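Local coordinates for oligopeptide ABC transporter, periplasmic oligopeptide-binding protein, putative (Thermotoga maritima MSB8, PDB 5IPW) that probably binds oligopeptides in the periplasm as the solute-binding component of an ABC transporter that carries them across the membrane, at residues A[447-450]-A[451-455]; A[617-620]-A[621-624]; A[283-286]-A[287-290]; A[203-206]-A[207-210]. All coordinates share one frame; numbering follows the deposited sequence.

Contact 1 of 4, residues A[447-450]-A[451-455]; sequences GQFH and VDVWT
Phe449 and Val453, one helical turn apart, meet in a CH-pi contact: CG2 of Val453 lies 4.0 Å from the centroid of the Phe449 ring and 19° off the ring normal, so the methyl rests over a face, displaced toward the rim at CE1 and CZ. The torsion of Val453 explains this, since CG1 anti to the backbone N (chi1 -180°) leaves CG2 beside that N, turned back to the preceding turn.

Trp454 can be traced outward from its root. CB passes 3.8 Å from His450 O and CG stays at 3.9 Å from His450 O. CD1 comes closest, 3.2 Å from His450 O, with the oxygen in the indole plane at the ring edge. That carbonyl also takes the backbone N of Trp454, the N to His450 O bond being 3.1 Å long and 168° at the hydrogen. One face of the indole carries CG1 of Val453, offset toward the rim. At the polar tip NE1 is hydrogen-bonded to Ser339 OG, the same hydroxyl that pairs with His450 ND1, so a single serine ties two side chains of successive turns. The His450 ring in turn has Phe449 CD2 over its centre.

Further contacts of Trp454 with Ile443, Ile470 and Val491 seat the indole on the sheet. Val451 N bonds to Gly447 O at 3.3 Å, with Gly447 as the N-cap. The geometry is that of a helix start in a beta-alpha-beta unit, where helix 448-462 connects parallel strands 440-445 and 467-472.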
ATOM      1  N   GLY A 447      -9.475   8.278  20.824  1.00 60.65           N
ATOM      2  CA  GLY A 447     -10.482   8.514  19.792  1.00 63.07           C
ATOM      3  C   GLY A 447     -11.854   7.974  20.152  1.00 63.35           C
ATOM      4  O   GLY A 447     -12.003   6.794  20.488  1.00 60.96           O
ATOM      5  N   GLN A 448     -12.859   8.842  20.048  1.00 66.00           N
ATOM      6  CA  GLN A 448     -14.245   8.485  20.366  1.00 68.59           C
ATOM      7  C   GLN A 448     -14.724   7.208  19.670  1.00 67.23           C
ATOM      8  O   GLN A 448     -15.550   6.474  20.210  1.00 65.39           O
ATOM      9  CB  GLN A 448     -15.185   9.642  20.001  1.00 71.73           C
ATOM     10  CG  GLN A 448     -16.634   9.437  20.423  1.00 71.82           C
ATOM     11  CD  GLN A 448     -16.764   9.132  21.901  1.00 71.54           C
ATOM     12  OE1 GLN A 448     -17.261   8.074  22.289  1.00 67.52           O
ATOM     13  NE2 GLN A 448     -16.291  10.052  22.737  1.00 71.08           N
ATOM     14  N   PHE A 449     -14.220   6.959  18.467  1.00 66.72           N
ATOM     15  CA  PHE A 449     -14.607   5.775  17.729  1.00 65.85           C
ATOM     16  C   PHE A 449     -14.259   4.530  18.518  1.00 64.55           C
ATOM     17  O   PHE A 449     -15.111   3.673  18.718  1.00 67.79           O
ATOM     18  CB  PHE A 449     -13.934   5.736  16.353  1.00 67.34           C
ATOM     19  CG  PHE A 449     -13.961   4.377  15.708  1.00 68.83           C
ATOM     20  CD1 PHE A 449     -15.165   3.803  15.315  1.00 69.32           C
ATOM     21  CD2 PHE A 449     -12.781   3.662  15.507  1.00 70.19           C
ATOM     22  CE1 PHE A 449     -15.193   2.546  14.727  1.00 71.21           C
ATOM     23  CE2 PHE A 449     -12.802   2.405  14.918  1.00 71.51           C
ATOM     24  CZ  PHE A 449     -14.011   1.846  14.529  1.00 72.17           C
ATOM     25  N   HIS A 450     -13.012   4.438  18.972  1.00 64.54           N
ATOM     26  CA  HIS A 450     -12.540   3.238  19.674  1.00 63.16           C
ATOM     27  C   HIS A 450     -13.218   3.053  21.038  1.00 62.28           C
ATOM     28  O   HIS A 450     -13.452   1.922  21.470  1.00 55.93           O
ATOM     29  CB  HIS A 450     -11.022   3.278  19.845  1.00 63.01           C
ATOM     30  CG  HIS A 450     -10.267   3.017  18.579  1.00 62.31           C
ATOM     31  ND1 HIS A 450     -10.151   1.759  18.029  1.00 61.04           N
ATOM     32  CD2 HIS A 450      -9.579   3.850  17.763  1.00 59.40           C
ATOM     33  CE1 HIS A 450      -9.428   1.829  16.925  1.00 58.62           C
ATOM     34  NE2 HIS A 450      -9.069   3.087  16.742  1.00 57.64           N
ATOM     35  N   VAL A 451     -13.525   4.163  21.707  1.00 62.51           N
ATOM     36  CA  VAL A 451     -14.308   4.127  22.940  1.00 63.76           C
ATOM     37  C   VAL A 451     -15.571   3.307  22.699  1.00 66.97           C
ATOM     38  O   VAL A 451     -15.811   2.310  23.381  1.00 69.92           O
ATOM     39  CB  VAL A 451     -14.698   5.550  23.403  1.00 64.09           C
ATOM     40  CG1 VAL A 451     -15.760   5.510  24.494  1.00 63.92           C
ATOM     41  CG2 VAL A 451     -13.471   6.312  23.884  1.00 63.56           C
ATOM     42  N   ASP A 452     -16.351   3.723  21.705  1.00 69.83           N
ATOM     43  CA  ASP A 452     -17.625   3.071  21.368  1.00 70.96           C
ATOM     44  C   ASP A 452     -17.469   1.573  21.151  1.00 68.82           C
ATOM     45  O   ASP A 452     -18.276   0.780  21.637  1.00 71.65           O
ATOM     46  CB  ASP A 452     -18.235   3.686  20.106  1.00 71.34           C
ATOM     47  CG  ASP A 452     -18.473   5.171  20.237  1.00 74.07           C
ATOM     48  OD1 ASP A 452     -18.482   5.665  21.384  1.00 77.30           O
ATOM     49  OD2 ASP A 452     -18.645   5.845  19.199  1.00 77.09           O
ATOM     50  N   VAL A 453     -16.427   1.196  20.421  1.00 65.65           N
ATOM     51  CA  VAL A 453     -16.170  -0.208  20.104  1.00 65.41           C
ATOM     52  C   VAL A 453     -16.033  -1.023  21.382  1.00 65.80           C
ATOM     53  O   VAL A 453     -16.751  -2.007  21.588  1.00 65.04           O
ATOM     54  CB  VAL A 453     -14.879  -0.386  19.275  1.00 64.93           C
ATOM     55  CG1 VAL A 453     -14.640  -1.857  18.949  1.00 64.51           C
ATOM     56  CG2 VAL A 453     -14.938   0.436  17.993  1.00 66.25           C
ATOM     57  N   TRP A 454     -15.111  -0.597  22.239  1.00 65.10           N
ATOM     58  CA  TRP A 454     -14.733  -1.382  23.409  1.00 63.61           C
ATOM     59  C   TRP A 454     -15.655  -1.156  24.602  1.00 62.83           C
ATOM     60  O   TRP A 454     -15.740  -2.015  25.484  1.00 62.14           O
ATOM     61  CB  TRP A 454     -13.262  -1.132  23.738  1.00 61.24           C
ATOM     62  CG  TRP A 454     -12.404  -1.650  22.636  1.00 58.57           C
ATOM     63  CD1 TRP A 454     -11.967  -0.960  21.541  1.00 56.60           C
ATOM     64  CD2 TRP A 454     -11.930  -2.992  22.480  1.00 56.06           C
ATOM     65  NE1 TRP A 454     -11.231  -1.783  20.729  1.00 56.28           N
ATOM     66  CE2 TRP A 454     -11.193  -3.037  21.282  1.00 54.78           C
ATOM     67  CE3 TRP A 454     -12.048  -4.159  23.244  1.00 56.12           C
ATOM     68  CZ2 TRP A 454     -10.574  -4.201  20.829  1.00 54.93           C
ATOM     69  CZ3 TRP A 454     -11.429  -5.318  22.794  1.00 54.18           C
ATOM     70  CH2 TRP A 454     -10.707  -5.331  21.598  1.00 55.51           C
ATOM     71  N   THR A 455     -16.365  -0.029  24.607  1.00 62.10           N
ATOM     72  CA  THR A 455     -17.492   0.170  25.521  1.00 65.27           C
ATOM     73  C   THR A 455     -18.518  -0.960  25.385  1.00 69.08           C
ATOM     74  O   THR A 455     -19.107  -1.391  26.372  1.00 75.54           O
ATOM     75  CB  THR A 455     -18.194   1.515  25.268  1.00 64.93           C
ATOM     76  OG1 THR A 455     -17.269   2.586  25.484  1.00 66.22           O
ATOM     77  CG2 THR A 455     -19.393   1.700  26.202  1.00 65.75           C
TER

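Contact 2 of 4, residues A[617-620]-A[621-624]; sequences VLRT and PLNA
Leu618 and Asn623 lie side by side and point the same way, with CD1 of Leu618 3.7 Å from ND2 of Asn623, so that the amide runs along the flank of the leucine branch. Thr620 adopts the same sense on its own approach to Asn623: its OG1 stands 3.8 Å from Asn623 CB, again alongside and not end on. The amide of Asn623 is brought alongside both neighbours by its CG, anti to the backbone N (chi1 -174°).

What brings the three side chains together is the backbone. The peptide bond between Thr620 and Pro621 is cis, the two CA atoms being 3.0 Å apart, and Leu622 N donates to Arg619 O at 2.8 Å with an angle of 149°. With Thr620 extended and Pro621 near helical, residues 619-622 make a type VIa beta turn centred on the cis proline. The donor sits above the plane of the Arg619 carbonyl, 38° out of it. Directly afterwards Ala624 N bonds to Pro621 O at 2.8 Å, and the chain passes into the short 3-10 segment 622-624.

Arg619 and Leu622, the first and last residues of the turn, set their side chains at a slant to each other and touch at the base, CB of Arg619 to CB of Leu622 being 3.7 Å. Beyond that point the arginine chain bends at both chi2 and chi3 and leads its guanidinium away, where NE forms a salt bridge with Glu81 and NH1 bonds to Asp616 O. Pro621 packs on Lys78 and Leu79 of helix 73-80.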
ATOM      1  N   VAL A 617       0.559   1.328  -0.356  1.00 49.12           N
ATOM      2  CA  VAL A 617       1.616   0.447  -0.853  1.00 49.44           C
ATOM      3  C   VAL A 617       1.319  -0.134  -2.239  1.00 49.02           C
ATOM      4  O   VAL A 617       2.237  -0.356  -3.026  1.00 50.32           O
ATOM      5  CB  VAL A 617       1.919  -0.694   0.152  1.00 50.91           C
ATOM      6  CG1 VAL A 617       0.657  -1.472   0.513  1.00 51.99           C
ATOM      7  CG2 VAL A 617       2.990  -1.636  -0.382  1.00 50.43           C
ATOM      8  N   LEU A 618       0.046  -0.374  -2.541  1.00 49.08           N
ATOM      9  CA  LEU A 618      -0.349  -0.880  -3.858  1.00 48.46           C
ATOM     10  C   LEU A 618      -0.646   0.247  -4.849  1.00 45.63           C
ATOM     11  O   LEU A 618      -1.061   0.000  -5.987  1.00 45.09           O
ATOM     12  CB  LEU A 618      -1.569  -1.789  -3.732  1.00 50.77           C
ATOM     13  CG  LEU A 618      -1.453  -2.986  -2.788  1.00 52.56           C
ATOM     14  CD1 LEU A 618      -2.796  -3.696  -2.697  1.00 52.62           C
ATOM     15  CD2 LEU A 618      -0.369  -3.950  -3.244  1.00 54.41           C
ATOM     16  N   ARG A 619      -0.438   1.484  -4.411  1.00 44.81           N
ATOM     17  CA  ARG A 619      -0.581   2.670  -5.262  1.00 43.62           C
ATOM     18  C   ARG A 619      -2.006   2.834  -5.788  1.00 40.90           C
ATOM     19  O   ARG A 619      -2.211   3.419  -6.843  1.00 41.56           O
ATOM     20  CB  ARG A 619       0.419   2.618  -6.434  1.00 43.23           C
ATOM     21  CG  ARG A 619       1.845   2.213  -6.065  1.00 43.65           C
ATOM     22  CD  ARG A 619       2.425   3.064  -4.949  1.00 43.13           C
ATOM     23  NE  ARG A 619       2.474   4.471  -5.330  1.00 43.52           N
ATOM     24  CZ  ARG A 619       2.418   5.501  -4.488  1.00 42.69           C
ATOM     25  NH1 ARG A 619       2.301   5.314  -3.180  1.00 43.57           N
ATOM     26  NH2 ARG A 619       2.471   6.734  -4.964  1.00 42.21           N
ATOM     27  N   THR A 620      -2.986   2.328  -5.045  1.00 38.82           N
ATOM     28  CA  THR A 620      -4.370   2.341  -5.499  1.00 38.16           C
ATOM     29  C   THR A 620      -4.736   3.751  -5.966  1.00 37.11           C
ATOM     30  O   THR A 620      -4.407   4.714  -5.292  1.00 37.11           O
ATOM     31  CB  THR A 620      -5.317   1.849  -4.388  1.00 37.33           C
ATOM     32  OG1 THR A 620      -4.995   0.490  -4.062  1.00 38.41           O
ATOM     33  CG2 THR A 620      -6.763   1.898  -4.827  1.00 37.58           C
ATOM     34  N   PRO A 621      -5.401   3.877  -7.131  1.00 37.68           N
ATOM     35  CA  PRO A 621      -5.966   2.839  -7.988  1.00 37.25           C
ATOM     36  C   PRO A 621      -5.043   2.252  -9.058  1.00 37.24           C
ATOM     37  O   PRO A 621      -5.534   1.535  -9.922  1.00 39.29           O
ATOM     38  CB  PRO A 621      -7.120   3.575  -8.665  1.00 38.05           C
ATOM     39  CG  PRO A 621      -6.568   4.942  -8.884  1.00 38.11           C
ATOM     40  CD  PRO A 621      -5.671   5.217  -7.692  1.00 38.49           C
ATOM     41  N   LEU A 622      -3.738   2.508  -9.014  1.00 37.38           N
ATOM     42  CA  LEU A 622      -2.813   1.889  -9.988  1.00 38.17           C
ATOM     43  C   LEU A 622      -2.948   0.372  -9.997  1.00 38.51           C
ATOM     44  O   LEU A 622      -2.784  -0.296 -11.015  1.00 39.05           O
ATOM     45  CB  LEU A 622      -1.367   2.246  -9.670  1.00 37.78           C
ATOM     46  CG  LEU A 622      -0.338   1.747 -10.686  1.00 37.59           C
ATOM     47  CD1 LEU A 622      -0.554   2.428 -12.029  1.00 38.04           C
ATOM     48  CD2 LEU A 622       1.072   1.989 -10.182  1.00 38.21           C
ATOM     49  N   ASN A 623      -3.219  -0.148  -8.819  1.00 42.49           N
ATOM     50  CA  ASN A 623      -3.551  -1.536  -8.577  1.00 44.58           C
ATOM     51  C   ASN A 623      -4.656  -2.092  -9.510  1.00 41.45           C
ATOM     52  O   ASN A 623      -4.665  -3.271  -9.828  1.00 39.20           O
ATOM     53  CB  ASN A 623      -3.993  -1.602  -7.104  1.00 49.67           C
ATOM     54  CG  ASN A 623      -4.251  -2.994  -6.637  1.00 56.03           C
ATOM     55  OD1 ASN A 623      -3.768  -3.960  -7.235  1.00 67.09           O
ATOM     56  ND2 ASN A 623      -5.016  -3.120  -5.560  1.00 55.66           N
ATOM     57  N   ALA A 624      -5.594  -1.237  -9.918  1.00 38.68           N
ATOM     58  CA  ALA A 624      -6.653  -1.601 -10.863  1.00 37.92           C
ATOM     59  C   ALA A 624      -6.221  -1.484 -12.327  1.00 36.78           C
ATOM     60  O   ALA A 624      -6.952  -1.897 -13.228  1.00 36.20           O
ATOM     61  CB  ALA A 624      -7.869  -0.718 -10.623  1.00 39.74           C
TER

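Contact 3 of 4, residues A[283-286]-A[287-290]; sequences KNDE and VILL
Asn284 reaches over the start of helix 285-293 to Val287, whose backbone N donates to OD1 of Asn284 at 2.8 Å, with an angle of 150° at the hydrogen. The donor is tilted 30° from the side-chain carbonyl plane. Glu286 N also points to this oxygen, 2.8 Å from Asn284 OD1, but that bond is weak. OD1 therefore serves two amides of the first turn. Asn284 CG stands between the backbone N and the carbonyl carbon (chi1 57°), and this torsion folds the amide back over the helix end. There it crosses Val287 at about a right angle, with OD1 of Asn284 3.5 Å from Val287 CG2.

The main-chain acceptors follow in order. Asn284 O takes two weak bonds, from Val287 N and from Ile288 N. Leu289 N reaches Asp285 O at 3.0 Å, and Leu290 N reaches Glu286 O at 3.2 Å, the regular helical pattern. At Asp285, OD1 is engaged by a salt bridge with Lys68, and its carboxylate, like that of Glu286, stands at the amino end, where negative charge would be expected to suit the helix dipole. Ile288, the buried residue of this turn, packs on Val282, His303 and Ile304.

A leucine in place of Asn284 would probably leave the amides of Glu286 and Val287 without their side-chain acceptor and the first turn less firmly held. The Asn284 side chain, accepting from amides of the first turn, is a classical N-cap, here at the beginning of the helix that follows strand 276-281.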
ATOM      1  N   LYS A 283     -14.007  22.516  -3.935  1.00 65.69           N
ATOM      2  CA  LYS A 283     -13.708  23.203  -2.690  1.00 65.48           C
ATOM      3  C   LYS A 283     -13.715  22.283  -1.470  1.00 60.57           C
ATOM      4  O   LYS A 283     -13.030  22.567  -0.491  1.00 60.73           O
ATOM      5  CB  LYS A 283     -14.701  24.348  -2.493  1.00 72.45           C
ATOM      6  CG  LYS A 283     -14.173  25.484  -1.631  1.00 79.18           C
ATOM      7  CD  LYS A 283     -15.130  26.667  -1.606  1.00 84.97           C
ATOM      8  CE  LYS A 283     -15.211  27.368  -2.957  1.00 87.90           C
ATOM      9  NZ  LYS A 283     -15.926  28.671  -2.858  1.00 90.29           N
ATOM     10  N   ASN A 284     -14.472  21.186  -1.525  1.00 58.45           N
ATOM     11  CA  ASN A 284     -14.700  20.343  -0.338  1.00 58.49           C
ATOM     12  C   ASN A 284     -15.287  18.976  -0.672  1.00 56.05           C
ATOM     13  O   ASN A 284     -15.759  18.752  -1.785  1.00 51.50           O
ATOM     14  CB  ASN A 284     -15.649  21.060   0.638  1.00 59.13           C
ATOM     15  CG  ASN A 284     -16.982  21.432  -0.009  1.00 60.37           C
ATOM     16  OD1 ASN A 284     -17.791  20.562  -0.332  1.00 61.56           O
ATOM     17  ND2 ASN A 284     -17.210  22.726  -0.212  1.00 59.73           N
ATOM     18  N   ASP A 285     -15.287  18.086   0.317  1.00 57.67           N
ATOM     19  CA  ASP A 285     -15.899  16.758   0.193  1.00 61.78           C
ATOM     20  C   ASP A 285     -17.332  16.778  -0.320  1.00 64.74           C
ATOM     21  O   ASP A 285     -17.744  15.860  -1.035  1.00 70.39           O
ATOM     22  CB  ASP A 285     -15.905  16.036   1.541  1.00 64.03           C
ATOM     23  CG  ASP A 285     -14.539  15.514   1.935  1.00 67.51           C
ATOM     24  OD1 ASP A 285     -13.646  15.413   1.060  1.00 67.62           O
ATOM     25  OD2 ASP A 285     -14.369  15.192   3.131  1.00 67.98           O
ATOM     26  N   GLU A 286     -18.087  17.810   0.056  1.00 61.38           N
ATOM     27  CA  GLU A 286     -19.516  17.868  -0.241  1.00 59.31           C
ATOM     28  C   GLU A 286     -19.794  18.140  -1.714  1.00 54.59           C
ATOM     29  O   GLU A 286     -20.743  17.603  -2.268  1.00 56.89           O
ATOM     30  CB  GLU A 286     -20.229  18.899   0.655  1.00 62.47           C
ATOM     31  CG  GLU A 286     -20.372  18.464   2.113  1.00 62.64           C
ATOM     32  CD  GLU A 286     -19.082  18.558   2.913  1.00 66.17           C
ATOM     33  OE1 GLU A 286     -18.253  19.453   2.631  1.00 68.62           O
ATOM     34  OE2 GLU A 286     -18.900  17.732   3.835  1.00 70.34           O
ATOM     35  N   VAL A 287     -18.971  18.955  -2.356  1.00 53.35           N
ATOM     36  CA  VAL A 287     -19.058  19.109  -3.814  1.00 55.20           C
ATOM     37  C   VAL A 287     -18.715  17.774  -4.512  1.00 55.36           C
ATOM     38  O   VAL A 287     -19.276  17.445  -5.558  1.00 53.85           O
ATOM     39  CB  VAL A 287     -18.123  20.221  -4.334  1.00 55.38           C
ATOM     40  CG1 VAL A 287     -18.248  20.380  -5.847  1.00 55.02           C
ATOM     41  CG2 VAL A 287     -18.438  21.546  -3.654  1.00 55.85           C
ATOM     42  N   ILE A 288     -17.804  17.005  -3.923  1.00 54.72           N
ATOM     43  CA  ILE A 288     -17.415  15.708  -4.477  1.00 56.19           C
ATOM     44  C   ILE A 288     -18.595  14.737  -4.463  1.00 54.94           C
ATOM     45  O   ILE A 288     -18.863  14.043  -5.448  1.00 51.97           O
ATOM     46  CB  ILE A 288     -16.217  15.097  -3.707  1.00 57.04           C
ATOM     47  CG1 ILE A 288     -14.955  15.937  -3.943  1.00 57.23           C
ATOM     48  CG2 ILE A 288     -15.966  13.655  -4.136  1.00 57.27           C
ATOM     49  CD1 ILE A 288     -13.806  15.617  -3.009  1.00 57.96           C
ATOM     50  N   LEU A 289     -19.303  14.700  -3.344  1.00 53.86           N
ATOM     51  CA  LEU A 289     -20.384  13.750  -3.178  1.00 52.86           C
ATOM     52  C   LEU A 289     -21.566  14.080  -4.087  1.00 52.92           C
ATOM     53  O   LEU A 289     -22.183  13.186  -4.654  1.00 51.24           O
ATOM     54  CB  LEU A 289     -20.810  13.700  -1.717  1.00 52.39           C
ATOM     55  CG  LEU A 289     -21.708  12.543  -1.279  1.00 53.66           C
ATOM     56  CD1 LEU A 289     -21.386  11.229  -1.980  1.00 54.95           C
ATOM     57  CD2 LEU A 289     -21.601  12.374   0.229  1.00 53.33           C
ATOM     58  N   LEU A 290     -21.863  15.362  -4.250  1.00 53.86           N
ATOM     59  CA  LEU A 290     -22.979  15.764  -5.097  1.00 55.19           C
ATOM     60  C   LEU A 290     -22.734  15.466  -6.567  1.00 54.99           C
ATOM     61  O   LEU A 290     -23.665  15.141  -7.296  1.00 51.98           O
ATOM     62  CB  LEU A 290     -23.289  17.251  -4.919  1.00 57.32           C
ATOM     63  CG  LEU A 290     -23.916  17.627  -3.574  1.00 58.77           C
ATOM     64  CD1 LEU A 290     -24.046  19.136  -3.484  1.00 59.25           C
ATOM     65  CD2 LEU A 290     -25.272  16.965  -3.381  1.00 58.53           C
TER

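Contact 4 of 4, residues A[203-206]-A[207-210]; sequences TPME and EIEK
Thr203 approaches the next turn with its methyl: CG2 lies 3.9 Å from CB of Glu207, and also against CG1 of Ile208. CG2 is anti to the backbone N, while OG1, beside that N, turns to its hydrogen-bond partner, Lys196 O. Pro204 comes next as the N-cap. Its ring runs side by side with the Glu207 chain, CG of Pro204 being 4.0 Å from CG of Glu207, and its carbonyl O accepts Ile208 N at 3.2 Å (157°) and, weakly, Glu207 N. Met205 bends at chi2 (59°), which brings SD to 4.4 Å from CD1 of Ile208; both side chains also touch Trp220 of helix 220-227. Met205 O receives Glu209 N at 3.0 Å. Glu206 finishes the segment: its O takes a weak bond from Lys210 N, while the aliphatic part of Lys210 passes along the same oxygen.

From there Lys210 carries its ammonium back one turn, and NZ forms a salt bridge with OE2 of Glu207 at 3.1 Å, on the syn side and 20° out of the carboxylate plane. With an alanine at Glu207, Lys210 would probably lose its charge partner and be left to turn, and the Pro204 ring would lose the CG beside it.

The contact thus divides: apolar groups turn to Trp220, whereas the outer side is acidic, and the lysine probably offsets part of the negative charge of Glu206, Glu207 and Glu209.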
ATOM      1  N   THR A 203      26.027  20.911 -16.422  1.00 54.11           N
ATOM      2  CA  THR A 203      25.879  22.228 -17.029  1.00 55.23           C
ATOM      3  C   THR A 203      26.638  23.268 -16.219  1.00 57.67           C
ATOM      4  O   THR A 203      26.605  23.232 -14.989  1.00 61.18           O
ATOM      5  CB  THR A 203      24.396  22.608 -17.079  1.00 54.33           C
ATOM      6  OG1 THR A 203      23.673  21.554 -17.721  1.00 55.34           O
ATOM      7  CG2 THR A 203      24.176  23.910 -17.837  1.00 54.52           C
ATOM      8  N   PRO A 204      27.338  24.194 -16.899  1.00 62.38           N
ATOM      9  CA  PRO A 204      27.956  25.301 -16.171  1.00 63.98           C
ATOM     10  C   PRO A 204      26.941  26.058 -15.312  1.00 65.32           C
ATOM     11  O   PRO A 204      25.865  26.421 -15.793  1.00 65.68           O
ATOM     12  CB  PRO A 204      28.498  26.220 -17.277  1.00 63.37           C
ATOM     13  CG  PRO A 204      28.478  25.431 -18.542  1.00 63.93           C
ATOM     14  CD  PRO A 204      27.778  24.124 -18.306  1.00 64.76           C
ATOM     15  N   MET A 205      27.297  26.300 -14.056  1.00 65.79           N
ATOM     16  CA  MET A 205      26.418  26.997 -13.127  1.00 67.07           C
ATOM     17  C   MET A 205      25.940  28.350 -13.651  1.00 65.92           C
ATOM     18  O   MET A 205      24.833  28.771 -13.336  1.00 68.36           O
ATOM     19  CB  MET A 205      27.115  27.180 -11.776  1.00 69.84           C
ATOM     20  CG  MET A 205      26.185  27.615 -10.655  1.00 72.65           C
ATOM     21  SD  MET A 205      24.845  26.445 -10.351  1.00 73.90           S
ATOM     22  CE  MET A 205      25.620  25.372  -9.143  1.00 74.13           C
ATOM     23  N   GLU A 206      26.769  29.031 -14.440  1.00 68.44           N
ATOM     24  CA  GLU A 206      26.377  30.321 -15.035  1.00 72.44           C
ATOM     25  C   GLU A 206      25.218  30.177 -16.014  1.00 68.90           C
ATOM     26  O   GLU A 206      24.375  31.065 -16.115  1.00 68.16           O
ATOM     27  CB  GLU A 206      27.555  31.053 -15.713  1.00 77.44           C
ATOM     28  CG  GLU A 206      28.510  30.191 -16.525  1.00 84.55           C
ATOM     29  CD  GLU A 206      29.759  29.800 -15.742  1.00 90.86           C
ATOM     30  OE1 GLU A 206      29.917  28.599 -15.422  1.00 90.97           O
ATOM     31  OE2 GLU A 206      30.576  30.699 -15.432  1.00 95.02           O
ATOM     32  N   GLU A 207      25.184  29.066 -16.740  1.00 68.92           N
ATOM     33  CA  GLU A 207      24.100  28.811 -17.683  1.00 66.22           C
ATOM     34  C   GLU A 207      22.822  28.472 -16.951  1.00 62.54           C
ATOM     35  O   GLU A 207      21.737  28.850 -17.396  1.00 58.94           O
ATOM     36  CB  GLU A 207      24.475  27.686 -18.643  1.00 69.15           C
ATOM     37  CG  GLU A 207      25.599  28.064 -19.589  1.00 72.52           C
ATOM     38  CD  GLU A 207      25.287  29.329 -20.371  1.00 76.87           C
ATOM     39  OE1 GLU A 207      24.320  29.319 -21.170  1.00 78.05           O
ATOM     40  OE2 GLU A 207      26.003  30.338 -20.174  1.00 79.67           O
ATOM     41  N   ILE A 208      22.962  27.766 -15.831  1.00 58.59           N
ATOM     42  CA  ILE A 208      21.824  27.427 -14.983  1.00 61.81           C
ATOM     43  C   ILE A 208      21.198  28.677 -14.365  1.00 63.25           C
ATOM     44  O   ILE A 208      19.973  28.814 -14.348  1.00 61.59           O
ATOM     45  CB  ILE A 208      22.212  26.426 -13.875  1.00 60.98           C
ATOM     46  CG1 ILE A 208      22.541  25.069 -14.504  1.00 60.28           C
ATOM     47  CG2 ILE A 208      21.082  26.268 -12.860  1.00 61.30           C
ATOM     48  CD1 ILE A 208      23.094  24.047 -13.538  1.00 61.56           C
ATOM     49  N   GLU A 209      22.035  29.587 -13.873  1.00 66.90           N
ATOM     50  CA  GLU A 209      21.543  30.826 -13.258  1.00 69.58           C
ATOM     51  C   GLU A 209      20.762  31.701 -14.231  1.00 68.74           C
ATOM     52  O   GLU A 209      19.850  32.413 -13.821  1.00 71.44           O
ATOM     53  CB  GLU A 209      22.687  31.612 -12.599  1.00 72.72           C
ATOM     54  CG  GLU A 209      23.015  31.103 -11.196  1.00 74.24           C
ATOM     55  CD  GLU A 209      24.390  31.512 -10.691  1.00 75.77           C
ATOM     56  OE1 GLU A 209      24.771  31.042  -9.597  1.00 75.22           O
ATOM     57  OE2 GLU A 209      25.090  32.293 -11.373  1.00 77.50           O
ATOM     58  N   LYS A 210      21.098  31.621 -15.517  1.00 67.68           N
ATOM     59  CA  LYS A 210      20.398  32.392 -16.547  1.00 68.53           C
ATOM     60  C   LYS A 210      18.964  31.917 -16.794  1.00 66.76           C
ATOM     61  O   LYS A 210      18.163  32.650 -17.378  1.00 64.56           O
ATOM     62  CB  LYS A 210      21.195  32.369 -17.855  1.00 71.58           C
ATOM     63  CG  LYS A 210      22.528  33.093 -17.749  1.00 75.01           C
ATOM     64  CD  LYS A 210      23.556  32.598 -18.758  1.00 79.80           C
ATOM     65  CE  LYS A 210      23.663  33.510 -19.974  1.00 81.62           C
ATOM     66  NZ  LYS A 210      24.830  33.139 -20.825  1.00 82.08           N
TER

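Along the chain the order is contact 4, contact 3, contact 1, contact 2, each closing before the next opens. None touches another. Contacts 2 and 3 are the closest pair, with centres 23 Å apart and nearest atoms about 14 Å; contacts 1 and 4 are the most distant, with centres 59 Å apart. Contact 1 lies on the helix that links strands 440-445 and 467-472 and packs on their sheet, and contact 3 follows strand 276-281 of another. Three contacts thus secure the starts of separate helices, 205-209, 285-293 and 448-462, in different parts of the solute-binding fold, whereas contact 2 is a turn after strand 613-614 in the buried middle, its centre 7 Å from that of the chain.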